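Local structure of BDI_3064 protein (Parabacteroides distasonis ATCC 8503, 5Z06) at residues Glu215-Asp227 against Val234-Leu248. The protein hydrolyses linear beta-1,2-glucan and beta-1,2-glucooligosaccharides of four or more units, releasing sophorose from the non-reducing end. Numbering follows the deposited sequence.
Sequences EDIKYYRIYRSFD and VAVRRPWMNRYTDFL
Tyr220 and Arg237 form a hydrogen-bonded antiparallel pair: Tyr220 N reaches Arg237 O at 2.6 Å, and Arg237 N returns to Tyr220 O. Strand 219-225 runs at 162° to strand 234-237, its partner in a beta hairpin. At Ile222 the register slips into a classic beta bulge. Ile222 O takes Val234 N at 2.8 Å and Ala235 N only weakly, while Ile222 N gives a nearly straight bond to Ala235 O.

Side-chain packing occurs on two faces. On one, Val236 CG1 sits 4.0 Å from the centroid of the Tyr219 ring, 19° off its normal, a CH-pi contact, and also touches Arg221 CG. Tyr219 CD2 in turn lies over the centre of the Arg238 guanidinium, the two planes 84° apart; Glu12, a calcium ligand, and Asp7 form salt bridges with that guanidinium. On the other, Ile222 packs between the hairpin and strand 243-247: its CG2 meets Tyr244 CD2 at 3.7 Å and its CD1 meets Arg237 CG.

The charged contact joins Arg224 to Asp246. With CG anti to the backbone N and a bend at chi3, the Arg224 chain is placed so that NH1 donates to the syn lone pair of Asp246 OD2 at 2.9 Å, and that oxygen lies almost in the guanidinium plane. Val234 CG1 and Phe226 CZ pack on opposite faces of this guanidinium. Asp246 OD2 also bonds Tyr257 OH, while Tyr244 OH donates to OD1 at 2.7 Å.

Strand 243-247 belongs to a second, three-stranded sheet, and the two sheets form a beta sandwich whose strand order is consistent with a fibronectin type III-like fold; Ile222 and the Arg224-Asp246 bridge tie them together. Donors on both carboxylate oxygens should fix the rotation of Asp246 and probably stabilise its negative charge.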
# COMPACT_ATOMS: atom_id res chain seq x y z
N GLU A 215 -21.78 -8.32 -11.24
CA GLU A 215 -21.63 -9.75 -11.52
C GLU A 215 -20.29 -10.34 -11.01
O GLU A 215 -19.23 -9.74 -11.19
CB GLU A 215 -21.78 -10.01 -13.03
CG GLU A 215 -23.20 -9.86 -13.58
CD GLU A 215 -24.12 -11.03 -13.21
OE1 GLU A 215 -24.39 -11.88 -14.08
OE2 GLU A 215 -24.58 -11.10 -12.05
N ASP A 216 -20.34 -11.52 -10.41
CA ASP A 216 -19.22 -12.07 -9.66
C ASP A 216 -18.21 -12.81 -10.58
O ASP A 216 -18.09 -14.04 -10.58
CB ASP A 216 -19.72 -12.94 -8.51
CG ASP A 216 -18.68 -13.15 -7.44
OD1 ASP A 216 -17.58 -12.58 -7.54
OD2 ASP A 216 -18.93 -13.91 -6.49
N ILE A 217 -17.49 -12.02 -11.36
CA ILE A 217 -16.48 -12.53 -12.28
C ILE A 217 -15.16 -12.81 -11.55
O ILE A 217 -14.89 -12.28 -10.46
CB ILE A 217 -16.25 -11.59 -13.48
CG1 ILE A 217 -15.69 -10.23 -13.06
CG2 ILE A 217 -17.55 -11.40 -14.26
CD1 ILE A 217 -14.82 -9.61 -14.12
N LYS A 218 -14.33 -13.64 -12.19
CA LYS A 218 -13.07 -14.06 -11.58
C LYS A 218 -12.02 -12.95 -11.75
O LYS A 218 -11.38 -12.52 -10.80
CB LYS A 218 -12.60 -15.37 -12.20
CG LYS A 218 -11.52 -16.09 -11.41
CD LYS A 218 -10.95 -17.25 -12.21
CE LYS A 218 -9.84 -17.97 -11.46
NZ LYS A 218 -10.33 -18.68 -10.27
N TYR A 219 -11.86 -12.52 -12.99
CA TYR A 219 -10.90 -11.49 -13.31
C TYR A 219 -11.17 -10.97 -14.68
O TYR A 219 -11.98 -11.53 -15.42
CB TYR A 219 -9.45 -12.00 -13.20
CG TYR A 219 -9.10 -13.38 -13.76
CD1 TYR A 219 -9.24 -13.68 -15.12
CD2 TYR A 219 -8.51 -14.35 -12.94
CE1 TYR A 219 -8.87 -14.93 -15.61
CE2 TYR A 219 -8.15 -15.59 -13.43
CZ TYR A 219 -8.32 -15.87 -14.76
OH TYR A 219 -7.94 -17.10 -15.23
N TYR A 220 -10.53 -9.86 -14.99
CA TYR A 220 -10.48 -9.35 -16.34
C TYR A 220 -9.20 -9.87 -16.96
O TYR A 220 -8.17 -9.91 -16.29
CB TYR A 220 -10.49 -7.83 -16.32
CG TYR A 220 -11.78 -7.28 -15.78
CD1 TYR A 220 -12.90 -7.19 -16.60
CD2 TYR A 220 -11.88 -6.87 -14.45
CE1 TYR A 220 -14.10 -6.68 -16.11
CE2 TYR A 220 -13.06 -6.37 -13.95
CZ TYR A 220 -14.17 -6.26 -14.78
OH TYR A 220 -15.34 -5.76 -14.26
N ARG A 221 -9.27 -10.31 -18.20
CA ARG A 221 -8.09 -10.68 -18.94
C ARG A 221 -7.81 -9.54 -19.87
O ARG A 221 -8.73 -9.10 -20.59
CB ARG A 221 -8.32 -11.94 -19.78
CG ARG A 221 -7.58 -13.16 -19.28
CD ARG A 221 -7.83 -14.37 -20.16
NE ARG A 221 -7.79 -15.60 -19.36
CZ ARG A 221 -8.53 -16.69 -19.57
NH1 ARG A 221 -9.40 -16.76 -20.59
NH2 ARG A 221 -8.40 -17.73 -18.74
N ILE A 222 -6.55 -9.10 -19.89
CA ILE A 222 -6.15 -8.00 -20.76
C ILE A 222 -5.34 -8.58 -21.91
O ILE A 222 -4.41 -9.37 -21.69
CB ILE A 222 -5.34 -6.91 -20.03
CG1 ILE A 222 -6.18 -6.27 -18.91
CG2 ILE A 222 -4.87 -5.83 -21.01
CD1 ILE A 222 -6.07 -6.98 -17.58
N TYR A 223 -5.70 -8.16 -23.13
CA TYR A 223 -5.02 -8.57 -24.37
C TYR A 223 -4.34 -7.38 -25.00
O TYR A 223 -4.86 -6.29 -25.01
CB TYR A 223 -6.02 -9.14 -25.38
CG TYR A 223 -6.58 -10.47 -24.95
CD1 TYR A 223 -7.69 -10.51 -24.12
CD2 TYR A 223 -5.99 -11.67 -25.34
CE1 TYR A 223 -8.21 -11.71 -23.68
CE2 TYR A 223 -6.51 -12.89 -24.92
CZ TYR A 223 -7.62 -12.90 -24.09
OH TYR A 223 -8.15 -14.08 -23.65
N ARG A 224 -3.15 -7.62 -25.52
CA ARG A 224 -2.36 -6.58 -26.13
C ARG A 224 -1.95 -6.97 -27.55
O ARG A 224 -1.65 -8.12 -27.83
CB ARG A 224 -1.12 -6.32 -25.31
CG ARG A 224 -0.32 -5.12 -25.81
CD ARG A 224 0.89 -4.92 -24.95
NE ARG A 224 1.80 -6.05 -25.02
CZ ARG A 224 2.80 -6.27 -24.16
NH1 ARG A 224 3.03 -5.46 -23.13
NH2 ARG A 224 3.59 -7.32 -24.33
N SER A 225 -1.93 -5.98 -28.42
CA SER A 225 -1.39 -6.15 -29.75
C SER A 225 -0.42 -5.02 -30.02
O SER A 225 -0.67 -3.88 -29.63
CB SER A 225 -2.50 -6.16 -30.78
OG SER A 225 -1.97 -6.40 -32.06
N PHE A 226 0.70 -5.35 -30.65
CA PHE A 226 1.61 -4.34 -31.18
C PHE A 226 1.34 -3.98 -32.64
O PHE A 226 1.88 -3.00 -33.12
CB PHE A 226 3.05 -4.77 -31.01
CG PHE A 226 3.48 -4.86 -29.58
CD1 PHE A 226 3.28 -3.79 -28.71
CD2 PHE A 226 4.10 -6.01 -29.10
CE1 PHE A 226 3.68 -3.87 -27.38
CE2 PHE A 226 4.51 -6.09 -27.78
CZ PHE A 226 4.30 -5.01 -26.92
N ASP A 227 0.49 -4.76 -33.32
CA ASP A 227 0.12 -4.47 -34.71
C ASP A 227 -1.38 -4.26 -34.95
O ASP A 227 -1.78 -3.88 -36.05
CB ASP A 227 0.69 -5.55 -35.65
CG ASP A 227 0.19 -6.95 -35.35
OD1 ASP A 227 -0.92 -7.13 -34.80
OD2 ASP A 227 0.93 -7.90 -35.69
N VAL A 234 -1.83 -10.46 -21.90
CA VAL A 234 -0.68 -9.92 -21.17
C VAL A 234 -0.86 -9.83 -19.67
O VAL A 234 0.14 -9.76 -18.96
CB VAL A 234 -0.21 -8.57 -21.70
CG1 VAL A 234 0.44 -8.75 -23.06
CG2 VAL A 234 -1.34 -7.54 -21.72
N ALA A 235 -2.09 -9.81 -19.19
CA ALA A 235 -2.33 -9.64 -17.77
C ALA A 235 -3.73 -10.03 -17.41
O ALA A 235 -4.62 -10.11 -18.27
CB ALA A 235 -2.09 -8.19 -17.34
N VAL A 236 -3.93 -10.25 -16.11
CA VAL A 236 -5.26 -10.38 -15.56
C VAL A 236 -5.38 -9.36 -14.45
O VAL A 236 -4.41 -9.03 -13.77
CB VAL A 236 -5.61 -11.77 -14.99
CG1 VAL A 236 -5.68 -12.79 -16.10
CG2 VAL A 236 -4.64 -12.22 -13.89
N ARG A 237 -6.60 -8.85 -14.29
CA ARG A 237 -6.87 -7.97 -13.21
C ARG A 237 -8.13 -8.45 -12.52
O ARG A 237 -9.17 -8.65 -13.14
CB ARG A 237 -6.98 -6.53 -13.72
CG ARG A 237 -5.63 -5.89 -14.01
CD ARG A 237 -4.85 -5.66 -12.73
NE ARG A 237 -3.54 -5.06 -12.94
CZ ARG A 237 -2.40 -5.72 -13.17
NH1 ARG A 237 -2.37 -7.05 -13.28
NH2 ARG A 237 -1.28 -5.04 -13.33
N ARG A 238 -8.00 -8.62 -11.23
CA ARG A 238 -9.11 -8.96 -10.39
C ARG A 238 -10.14 -7.83 -10.41
O ARG A 238 -9.77 -6.68 -10.67
CB ARG A 238 -8.60 -9.18 -8.97
CG ARG A 238 -7.70 -10.38 -8.80
CD ARG A 238 -8.54 -11.64 -8.79
NE ARG A 238 -7.74 -12.85 -8.86
CZ ARG A 238 -8.23 -14.09 -8.82
NH1 ARG A 238 -9.54 -14.29 -8.68
NH2 ARG A 238 -7.41 -15.14 -8.91
N PRO A 239 -11.42 -8.14 -10.13
CA PRO A 239 -12.54 -7.16 -10.23
C PRO A 239 -12.42 -5.87 -9.39
O PRO A 239 -13.02 -4.87 -9.74
CB PRO A 239 -13.77 -7.98 -9.78
CG PRO A 239 -13.34 -9.40 -9.79
CD PRO A 239 -11.87 -9.40 -9.52
N TRP A 240 -11.65 -5.92 -8.31
CA TRP A 240 -11.30 -4.74 -7.48
C TRP A 240 -10.34 -3.75 -8.15
O TRP A 240 -10.12 -2.65 -7.64
CB TRP A 240 -10.73 -5.18 -6.10
CG TRP A 240 -9.63 -6.23 -6.12
CD1 TRP A 240 -9.80 -7.58 -5.98
CD2 TRP A 240 -8.22 -6.01 -6.27
NE1 TRP A 240 -8.57 -8.22 -6.04
CE2 TRP A 240 -7.59 -7.27 -6.21
CE3 TRP A 240 -7.43 -4.87 -6.43
CZ2 TRP A 240 -6.21 -7.43 -6.33
CZ3 TRP A 240 -6.06 -5.02 -6.55
CH2 TRP A 240 -5.45 -6.29 -6.50
N MET A 241 -9.79 -4.12 -9.30
CA MET A 241 -8.98 -3.20 -10.09
C MET A 241 -9.58 -3.10 -11.50
O MET A 241 -9.43 -4.01 -12.30
CB MET A 241 -7.54 -3.73 -10.09
CG MET A 241 -6.46 -2.81 -10.63
SD MET A 241 -6.33 -1.22 -9.81
CE MET A 241 -5.80 -1.77 -8.19
N ASN A 242 -10.26 -1.98 -11.81
CA ASN A 242 -10.80 -1.68 -13.15
C ASN A 242 -9.80 -0.94 -14.04
O ASN A 242 -10.14 -0.03 -14.81
CB ASN A 242 -12.07 -0.85 -13.03
CG ASN A 242 -13.18 -1.57 -12.30
OD1 ASN A 242 -13.35 -2.80 -12.42
ND2 ASN A 242 -13.92 -0.82 -11.51
N ARG A 243 -8.56 -1.39 -13.96
CA ARG A 243 -7.48 -0.62 -14.46
C ARG A 243 -6.32 -1.54 -14.68
O ARG A 243 -6.11 -2.44 -13.89
CB ARG A 243 -7.09 0.37 -13.38
CG ARG A 243 -6.79 1.67 -13.98
CD ARG A 243 -6.25 2.65 -12.96
NE ARG A 243 -6.95 3.88 -13.21
CZ ARG A 243 -6.83 4.62 -14.30
NH1 ARG A 243 -5.95 4.34 -15.25
NH2 ARG A 243 -7.57 5.70 -14.40
N TYR A 244 -5.55 -1.29 -15.73
CA TYR A 244 -4.35 -2.06 -15.95
C TYR A 244 -3.24 -1.16 -16.44
O TYR A 244 -3.46 -0.33 -17.33
CB TYR A 244 -4.61 -3.21 -16.91
CG TYR A 244 -3.34 -3.87 -17.33
CD1 TYR A 244 -2.55 -4.54 -16.39
CD2 TYR A 244 -2.89 -3.79 -18.64
CE1 TYR A 244 -1.36 -5.12 -16.75
CE2 TYR A 244 -1.70 -4.39 -19.02
CZ TYR A 244 -0.95 -5.05 -18.08
OH TYR A 244 0.22 -5.62 -18.47
N THR A 245 -2.07 -1.35 -15.84
CA THR A 245 -0.89 -0.61 -16.16
C THR A 245 0.06 -1.52 -16.91
O THR A 245 0.63 -2.46 -16.35
CB THR A 245 -0.27 -0.04 -14.88
OG1 THR A 245 -1.10 1.02 -14.40
CG2 THR A 245 1.12 0.51 -15.16
N ASP A 246 0.23 -1.24 -18.20
CA ASP A 246 1.07 -2.04 -19.02
C ASP A 246 2.39 -1.34 -19.14
O ASP A 246 2.53 -0.37 -19.88
CB ASP A 246 0.50 -2.23 -20.41
CG ASP A 246 1.19 -3.35 -21.16
OD1 ASP A 246 1.51 -4.39 -20.53
OD2 ASP A 246 1.42 -3.20 -22.37
N PHE A 247 3.37 -1.85 -18.41
CA PHE A 247 4.68 -1.28 -18.46
C PHE A 247 5.44 -1.86 -19.66
O PHE A 247 5.94 -2.96 -19.58
CB PHE A 247 5.45 -1.53 -17.17
CG PHE A 247 6.66 -0.66 -17.06
CD1 PHE A 247 7.87 -1.07 -17.59
CD2 PHE A 247 6.56 0.59 -16.50
CE1 PHE A 247 8.99 -0.26 -17.49
CE2 PHE A 247 7.65 1.42 -16.43
CZ PHE A 247 8.88 0.99 -16.92
N LEU A 248 5.51 -1.11 -20.74
CA LEU A 248 6.24 -1.52 -21.94
C LEU A 248 7.73 -1.34 -21.79
O LEU A 248 8.49 -2.06 -22.40
CB LEU A 248 5.78 -0.71 -23.17
CG LEU A 248 4.29 -0.91 -23.47
CD1 LEU A 248 3.78 0.18 -24.39
CD2 LEU A 248 4.06 -2.29 -24.06